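Local coordinates for protein phosphoribosylaminoimidazole carboxylase (Treponema denticola, PDB 5C5D) that catalyses the reversible carboxylation of 5-aminoimidazole ribonucleotide with CO2 to 4-carboxy-5-aminoimidazole ribonucleotide in de novo purine biosynthesis, at residues D[4-9]-D[51-56]; D[26-31]-D[123-128]. The protein carries 1 engineered substitution. All coordinates share one frame; numbering follows the deposited sequence.

Interaction 1: D[4-9]-D[51-56]; sequences LVIILM and KEYEAL
Leu56 N bonds to Tyr53 O at 3.1 Å, and both residues turn their side chains toward strand 4-9. From there on the contact is apolar. Ile6 lays its CG1 methylene over one face of the Tyr53 ring, 3.7 Å from the ring centroid and 15° off the normal, a close CH-pi contact shifted a little toward the rim. CG1 stands anti to the carbonyl carbon (chi1 -61°), which carries it over the ring; the other branch of Ile6, CG2, comes 4.0 Å from Tyr53 CE2. Leu4 works differently: its side chain crosses Tyr53 at about a right angle, CD2 meeting Tyr53 CD1 obliquely at 4.1 Å. The same methyl then touches Leu56 CD1 at 4.0 Å, bridging ring and leucine. At the far end of the ring, Tyr53 OH is hydrogen-bonded to Arg35 NH1 on strand 31-36, which should steady the ring while Ile6 packs on its face. Helix 43-54 leads from strand 31-36 to strand 60-65 and here packs on strand 4-9, which lies between them: a beta-alpha-beta crossover of the flavodoxin-like PurE fold.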
ATOM      1  N   LEU D   4      15.298 -35.430   7.147  1.00 23.46           N
ATOM      2  CA  LEU D   4      15.789 -34.457   8.108  1.00 22.18           C
ATOM      3  C   LEU D   4      15.375 -33.064   7.648  1.00 21.48           C
ATOM      4  O   LEU D   4      15.539 -32.724   6.486  1.00 21.11           O
ATOM      5  CB  LEU D   4      17.316 -34.528   8.230  1.00 24.54           C
ATOM      6  CG  LEU D   4      17.923 -33.499   9.166  1.00 23.96           C
ATOM      7  CD1 LEU D   4      17.430 -33.769  10.577  1.00 24.49           C
ATOM      8  CD2 LEU D   4      19.442 -33.543   9.108  1.00 26.69           C
ATOM      9  N   VAL D   5      14.866 -32.248   8.558  1.00 18.88           N
ATOM     10  CA  VAL D   5      14.574 -30.867   8.252  1.00 18.46           C
ATOM     11  C   VAL D   5      15.463 -30.000   9.124  1.00 22.50           C
ATOM     12  O   VAL D   5      15.438 -30.119  10.340  1.00 22.44           O
ATOM     13  CB  VAL D   5      13.114 -30.500   8.525  1.00 20.74           C
ATOM     14  CG1 VAL D   5      12.884 -29.004   8.309  1.00 20.05           C
ATOM     15  CG2 VAL D   5      12.176 -31.294   7.637  1.00 19.40           C
ATOM     16  N   ILE D   6      16.239 -29.134   8.495  1.00 20.31           N
ATOM     17  CA  ILE D   6      17.095 -28.225   9.208  1.00 20.27           C
ATOM     18  C   ILE D   6      16.355 -26.907   9.273  1.00 19.45           C
ATOM     19  O   ILE D   6      16.079 -26.302   8.248  1.00 18.49           O
ATOM     20  CB  ILE D   6      18.454 -28.026   8.511  1.00 20.91           C
ATOM     21  CG1 ILE D   6      19.216 -29.356   8.404  1.00 20.52           C
ATOM     22  CG2 ILE D   6      19.250 -26.969   9.255  1.00 22.01           C
ATOM     23  CD1 ILE D   6      18.879 -30.210   7.174  1.00 21.21           C
ATOM     24  N   ILE D   7      16.062 -26.473  10.492  1.00 18.77           N
ATOM     25  CA  ILE D   7      15.403 -25.190  10.718  1.00 19.83           C
ATOM     26  C   ILE D   7      16.469 -24.203  11.088  1.00 19.77           C
ATOM     27  O   ILE D   7      17.061 -24.314  12.164  1.00 24.01           O
ATOM     28  CB  ILE D   7      14.358 -25.281  11.832  1.00 21.45           C
ATOM     29  CG1 ILE D   7      13.354 -26.379  11.504  1.00 23.76           C
ATOM     30  CG2 ILE D   7      13.649 -23.928  12.003  1.00 18.48           C
ATOM     31  CD1 ILE D   7      12.391 -26.685  12.648  1.00 23.32           C
ATOM     32  N   LEU D   8      16.760 -23.264  10.193  1.00 18.54           N
ATOM     33  CA  LEU D   8      17.846 -22.304  10.400  1.00 18.92           C
ATOM     34  C   LEU D   8      17.304 -20.894  10.496  1.00 19.01           C
ATOM     35  O   LEU D   8      16.625 -20.414   9.574  1.00 19.18           O
ATOM     36  CB  LEU D   8      18.868 -22.398   9.260  1.00 20.20           C
ATOM     37  CG  LEU D   8      19.959 -21.332   9.300  1.00 23.13           C
ATOM     38  CD1 LEU D   8      20.797 -21.397  10.570  1.00 25.88           C
ATOM     39  CD2 LEU D   8      20.835 -21.467   8.064  1.00 23.94           C
ATOM     40  N   MET D   9      17.585 -20.230  11.615  1.00 19.42           N
ATOM     41  CA  MET D   9      17.054 -18.897  11.843  1.00 20.65           C
ATOM     42  C   MET D   9      18.187 -17.877  11.967  1.00 24.21           C
ATOM     43  O   MET D   9      19.281 -18.209  12.420  1.00 23.75           O
ATOM     44  CB  MET D   9      16.199 -18.897  13.113  1.00 19.42           C
ATOM     45  CG  MET D   9      17.019 -18.948  14.350  1.00 23.54           C
ATOM     46  SD  MET D   9      15.990 -19.251  15.823  1.00 28.84           S
ATOM     47  CE  MET D   9      15.863 -21.028  15.743  1.00 31.38           C
ATOM     48  N   LYS D  51      27.624 -27.006   4.986  1.00 23.00           N
ATOM     49  CA  LYS D  51      28.461 -28.070   4.410  1.00 23.87           C
ATOM     50  C   LYS D  51      28.306 -29.366   5.202  1.00 28.26           C
ATOM     51  O   LYS D  51      28.310 -30.463   4.635  1.00 27.24           O
ATOM     52  CB  LYS D  51      29.932 -27.659   4.348  1.00 27.83           C
ATOM     53  CG  LYS D  51      30.210 -26.651   3.251  1.00 33.27           C
ATOM     54  CD  LYS D  51      31.699 -26.328   3.141  1.00 38.10           C
ATOM     55  CE  LYS D  51      31.966 -25.269   2.083  1.00 41.76           C
ATOM     56  NZ  LYS D  51      33.403 -24.836   2.126  1.00 47.49           N
ATOM     57  N   GLU D  52      28.184 -29.246   6.517  1.00 25.84           N
ATOM     58  CA  GLU D  52      28.014 -30.430   7.354  1.00 26.85           C
ATOM     59  C   GLU D  52      26.685 -31.146   7.044  1.00 23.88           C
ATOM     60  O   GLU D  52      26.676 -32.369   6.860  1.00 26.95           O
ATOM     61  CB  GLU D  52      28.073 -30.057   8.837  1.00 28.17           C
ATOM     62  CG  GLU D  52      29.474 -29.670   9.302  1.00 34.85           C
ATOM     63  CD  GLU D  52      29.486 -28.936  10.631  1.00 45.80           C
ATOM     64  OE1 GLU D  52      28.407 -28.718  11.217  1.00 49.25           O
ATOM     65  OE2 GLU D  52      30.588 -28.574  11.087  1.00 49.29           O
ATOM     66  N   TYR D  53      25.581 -30.403   6.963  1.00 23.53           N
ATOM     67  CA  TYR D  53      24.270 -31.016   6.684  1.00 22.43           C
ATOM     68  C   TYR D  53      24.210 -31.556   5.251  1.00 24.23           C
ATOM     69  O   TYR D  53      23.647 -32.626   5.002  1.00 22.73           O
ATOM     70  CB  TYR D  53      23.108 -30.030   6.916  1.00 22.99           C
ATOM     71  CG  TYR D  53      22.894 -29.763   8.395  1.00 22.59           C
ATOM     72  CD1 TYR D  53      22.472 -30.778   9.244  1.00 25.75           C
ATOM     73  CD2 TYR D  53      23.115 -28.511   8.921  1.00 21.15           C
ATOM     74  CE1 TYR D  53      22.272 -30.544  10.598  1.00 28.84           C
ATOM     75  CE2 TYR D  53      22.899 -28.251  10.279  1.00 21.14           C
ATOM     76  CZ  TYR D  53      22.493 -29.274  11.103  1.00 25.98           C
ATOM     77  OH  TYR D  53      22.304 -29.034  12.438  1.00 26.39           O
ATOM     78  N   GLU D  54      24.831 -30.846   4.323  1.00 21.37           N
ATOM     79  CA  GLU D  54      24.783 -31.236   2.904  1.00 19.93           C
ATOM     80  C   GLU D  54      25.484 -32.563   2.618  1.00 23.78           C
ATOM     81  O   GLU D  54      25.130 -33.274   1.659  1.00 23.73           O
ATOM     82  CB  GLU D  54      25.382 -30.127   2.040  1.00 20.71           C
ATOM     83  CG  GLU D  54      24.423 -28.974   1.781  1.00 20.84           C
ATOM     84  CD  GLU D  54      23.261 -29.377   0.920  1.00 22.22           C
ATOM     85  OE1 GLU D  54      23.441 -29.449  -0.321  1.00 22.24           O
ATOM     86  OE2 GLU D  54      22.172 -29.638   1.484  1.00 21.44           O
ATOM     87  N   ALA D  55      26.474 -32.887   3.442  1.00 23.13           N
ATOM     88  CA  ALA D  55      27.249 -34.111   3.330  1.00 25.88           C
ATOM     89  C   ALA D  55      26.479 -35.351   3.829  1.00 25.89           C
ATOM     90  O   ALA D  55      26.901 -36.492   3.613  1.00 29.96           O
ATOM     91  CB  ALA D  55      28.546 -33.942   4.095  1.00 27.38           C
ATOM     92  N   LEU D  56      25.335 -35.145   4.475  1.00 22.95           N
ATOM     93  CA  LEU D  56      24.561 -36.290   4.966  1.00 25.93           C
ATOM     94  C   LEU D  56      23.766 -36.970   3.835  1.00 24.00           C
ATOM     95  O   LEU D  56      23.026 -36.323   3.106  1.00 25.30           O
ATOM     96  CB  LEU D  56      23.603 -35.848   6.074  1.00 24.16           C
ATOM     97  CG  LEU D  56      24.229 -35.091   7.258  1.00 22.71           C
ATOM     98  CD1 LEU D  56      23.137 -34.625   8.192  1.00 25.80           C
ATOM     99  CD2 LEU D  56      25.238 -35.909   8.027  1.00 29.04           C
TER

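Interaction 2: D[26-31]-D[123-128]; sequences KTFGIE and LAARIF
Phe28 and Ala125 make the CH-pi part of this contact: the methyl CB of Ala125 sits over one face of the Phe28 ring, 4.0 Å from the centroid and 16° off the normal, and reaches Phe28 CG at 3.9 Å. Thr27 OG1, hydrogen-bonded to Glu24 O, lies above the opposite face, toward the rim, so the ring stands between Thr27 and helix 117-129. Phe28 also meets the ring of Tyr142 on helix 133-157.

The aliphatic part belongs to Ile30. Its side chain runs out nearly extended (chi2 165°), which brings CD1 to 3.7 Å from Ala125 CB and equally close to Ala125 CA. That same methyl touches the edge of the Phe128 ring, near its plane, 4.2 Å from Phe128 CD2. Ala125 thus receives two side chains, its small methyl letting both come close to the helix.

Polar bonds stay inside each segment or go to other partners. Gly29, with positive phi, ends helix 15-27 in a Schellman motif, and Gly29 N bonds to Lys26 O. On helix 117-129, Arg126 makes a salt bridge to Asp77 of a second subunit. Helices 15-27 and 117-129 flank one face of the parallel sheet, as in a three-layer flavodoxin-like alpha-beta-alpha sandwich.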
ATOM      1  N   LYS D  26       7.293 -32.666  14.575  1.00 26.00           N
ATOM      2  CA  LYS D  26       7.329 -33.798  15.480  1.00 28.89           C
ATOM      3  C   LYS D  26       6.059 -34.627  15.365  1.00 29.07           C
ATOM      4  O   LYS D  26       6.115 -35.844  15.482  1.00 31.83           O
ATOM      5  CB  LYS D  26       7.529 -33.320  16.918  1.00 30.99           C
ATOM      6  CG  LYS D  26       7.868 -34.431  17.874  1.00 38.76           C
ATOM      7  CD  LYS D  26       8.433 -33.887  19.161  1.00 45.67           C
ATOM      8  CE  LYS D  26       9.013 -34.998  20.010  1.00 55.19           C
ATOM      9  NZ  LYS D  26       9.648 -34.464  21.244  1.00 60.91           N
ATOM     10  N   THR D  27       4.927 -33.970  15.120  1.00 29.23           N
ATOM     11  CA  THR D  27       3.658 -34.668  14.966  1.00 31.24           C
ATOM     12  C   THR D  27       3.670 -35.561  13.712  1.00 30.94           C
ATOM     13  O   THR D  27       3.021 -36.601  13.700  1.00 33.56           O
ATOM     14  CB  THR D  27       2.460 -33.703  14.873  1.00 32.16           C
ATOM     15  OG1 THR D  27       2.506 -32.971  13.656  1.00 37.50           O
ATOM     16  CG2 THR D  27       2.463 -32.724  16.024  1.00 28.49           C
ATOM     17  N   PHE D  28       4.409 -35.163  12.675  1.00 30.63           N
ATOM     18  CA  PHE D  28       4.546 -35.973  11.451  1.00 26.55           C
ATOM     19  C   PHE D  28       5.633 -37.046  11.541  1.00 31.86           C
ATOM     20  O   PHE D  28       5.800 -37.849  10.608  1.00 34.51           O
ATOM     21  CB  PHE D  28       4.856 -35.084  10.238  1.00 25.32           C
ATOM     22  CG  PHE D  28       3.767 -34.106   9.895  1.00 28.89           C
ATOM     23  CD1 PHE D  28       2.535 -34.553   9.472  1.00 33.29           C
ATOM     24  CD2 PHE D  28       3.987 -32.733   9.966  1.00 27.70           C
ATOM     25  CE1 PHE D  28       1.536 -33.655   9.152  1.00 33.13           C
ATOM     26  CE2 PHE D  28       2.991 -31.826   9.637  1.00 29.60           C
ATOM     27  CZ  PHE D  28       1.760 -32.290   9.240  1.00 30.60           C
ATOM     28  N   GLY D  29       6.374 -37.061  12.645  1.00 29.88           N
ATOM     29  CA  GLY D  29       7.415 -38.050  12.849  1.00 31.40           C
ATOM     30  C   GLY D  29       8.697 -37.753  12.071  1.00 30.30           C
ATOM     31  O   GLY D  29       9.462 -38.660  11.707  1.00 32.61           O
ATOM     32  N   ILE D  30       8.945 -36.474  11.847  1.00 22.27           N
ATOM     33  CA  ILE D  30      10.074 -36.015  11.032  1.00 24.22           C
ATOM     34  C   ILE D  30      11.150 -35.388  11.911  1.00 22.38           C
ATOM     35  O   ILE D  30      10.891 -34.437  12.661  1.00 24.59           O
ATOM     36  CB  ILE D  30       9.608 -34.990   9.958  1.00 24.32           C
ATOM     37  CG1 ILE D  30       8.678 -35.668   8.955  1.00 21.78           C
ATOM     38  CG2 ILE D  30      10.805 -34.371   9.243  1.00 26.66           C
ATOM     39  CD1 ILE D  30       7.878 -34.724   8.090  1.00 20.76           C
ATOM     40  N   GLU D  31      12.364 -35.930  11.818  1.00 21.49           N
ATOM     41  CA  GLU D  31      13.476 -35.390  12.588  1.00 23.52           C
ATOM     42  C   GLU D  31      13.792 -33.985  12.117  1.00 24.32           C
ATOM     43  O   GLU D  31      13.811 -33.716  10.900  1.00 24.44           O
ATOM     44  CB  GLU D  31      14.734 -36.265  12.465  1.00 23.65           C
ATOM     45  CG  GLU D  31      15.879 -35.789  13.379  1.00 29.73           C
ATOM     46  CD  GLU D  31      17.132 -36.664  13.327  1.00 35.00           C
ATOM     47  OE1 GLU D  31      17.131 -37.732  12.676  1.00 32.27           O
ATOM     48  OE2 GLU D  31      18.125 -36.257  13.954  1.00 40.22           O
ATOM     49  N   LEU D 123       4.089 -28.536   4.475  1.00 15.31           N
ATOM     50  CA  LEU D 123       4.682 -28.566   3.143  1.00 16.62           C
ATOM     51  C   LEU D 123       5.896 -29.465   3.157  1.00 17.68           C
ATOM     52  O   LEU D 123       6.096 -30.250   2.236  1.00 17.12           O
ATOM     53  CB  LEU D 123       5.082 -27.169   2.662  1.00 17.02           C
ATOM     54  CG  LEU D 123       5.941 -27.114   1.378  1.00 14.94           C
ATOM     55  CD1 LEU D 123       5.209 -27.668   0.189  1.00 15.92           C
ATOM     56  CD2 LEU D 123       6.374 -25.690   1.099  1.00 17.31           C
ATOM     57  N   ALA D 124       6.740 -29.326   4.172  1.00 18.70           N
ATOM     58  CA  ALA D 124       7.928 -30.192   4.238  1.00 17.93           C
ATOM     59  C   ALA D 124       7.493 -31.665   4.231  1.00 18.12           C
ATOM     60  O   ALA D 124       8.055 -32.509   3.506  1.00 16.39           O
ATOM     61  CB  ALA D 124       8.751 -29.893   5.455  1.00 20.02           C
ATOM     62  N   ALA D 125       6.516 -31.999   5.063  1.00 17.71           N
ATOM     63  CA  ALA D 125       6.059 -33.379   5.134  1.00 17.12           C
ATOM     64  C   ALA D 125       5.542 -33.832   3.778  1.00 18.01           C
ATOM     65  O   ALA D 125       5.806 -34.963   3.346  1.00 20.54           O
ATOM     66  CB  ALA D 125       4.971 -33.523   6.231  1.00 21.47           C
ATOM     67  N   ARG D 126       4.814 -32.962   3.093  1.00 19.11           N
ATOM     68  CA  ARG D 126       4.231 -33.356   1.809  1.00 17.99           C
ATOM     69  C   ARG D 126       5.273 -33.466   0.707  1.00 19.79           C
ATOM     70  O   ARG D 126       5.083 -34.232  -0.243  1.00 21.94           O
ATOM     71  CB  ARG D 126       3.093 -32.392   1.442  1.00 18.99           C
ATOM     72  CG  ARG D 126       1.952 -32.569   2.429  1.00 19.11           C
ATOM     73  CD  ARG D 126       0.867 -31.524   2.275  1.00 20.17           C
ATOM     74  NE  ARG D 126       0.062 -31.761   1.093  1.00 21.20           N
ATOM     75  CZ  ARG D 126      -0.888 -30.939   0.682  1.00 20.49           C
ATOM     76  NH1 ARG D 126      -1.126 -29.823   1.357  1.00 21.82           N
ATOM     77  NH2 ARG D 126      -1.579 -31.218  -0.414  1.00 21.63           N
ATOM     78  N   ILE D 127       6.387 -32.750   0.843  1.00 15.85           N
ATOM     79  CA  ILE D 127       7.516 -32.927  -0.080  1.00 17.14           C
ATOM     80  C   ILE D 127       8.125 -34.316   0.094  1.00 19.64           C
ATOM     81  O   ILE D 127       8.302 -35.041  -0.901  1.00 20.58           O
ATOM     82  CB  ILE D 127       8.578 -31.825   0.115  1.00 18.82           C
ATOM     83  CG1 ILE D 127       8.087 -30.553  -0.578  1.00 19.94           C
ATOM     84  CG2 ILE D 127       9.919 -32.260  -0.466  1.00 18.26           C
ATOM     85  CD1 ILE D 127       8.748 -29.317  -0.131  1.00 18.85           C
ATOM     86  N   PHE D 128       8.387 -34.741   1.334  1.00 18.30           N
ATOM     87  CA  PHE D 128       8.935 -36.089   1.543  1.00 20.12           C
ATOM     88  C   PHE D 128       7.923 -37.151   1.135  1.00 21.66           C
ATOM     89  O   PHE D 128       8.307 -38.238   0.681  1.00 21.86           O
ATOM     90  CB  PHE D 128       9.349 -36.327   2.997  1.00 20.37           C
ATOM     91  CG  PHE D 128      10.433 -35.402   3.498  1.00 21.66           C
ATOM     92  CD1 PHE D 128      11.679 -35.333   2.871  1.00 21.26           C
ATOM     93  CD2 PHE D 128      10.216 -34.623   4.615  1.00 22.23           C
ATOM     94  CE1 PHE D 128      12.677 -34.489   3.359  1.00 21.77           C
ATOM     95  CE2 PHE D 128      11.205 -33.782   5.101  1.00 21.28           C
ATOM     96  CZ  PHE D 128      12.437 -33.711   4.471  1.00 21.89           C
TER

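Overall arrangement
Strand 4-9, one half of interaction 1, also touches interaction 2; the centres are about 15 Å apart. Interaction 1 uses its Leu4 and Ile6 against helix 43-54 and is partly buried; Val5 turns to the other face, where its CG2 packs on Ile30 CG2 and Phe128 CE2 of interaction 2. A probable hydrogen bond, Val5 N to Glu31 O at 3.0 Å, ties the segments further. Both contacts are apolar, each with one CH-pi pair, but the ring belongs to Tyr53 in interaction 1 and to Phe28 in interaction 2. The latter is fully buried, with a neighbouring subunit against helix 117-129, Arg126 among its contacts; in interaction 1 no other chain of the assembly touches the segments.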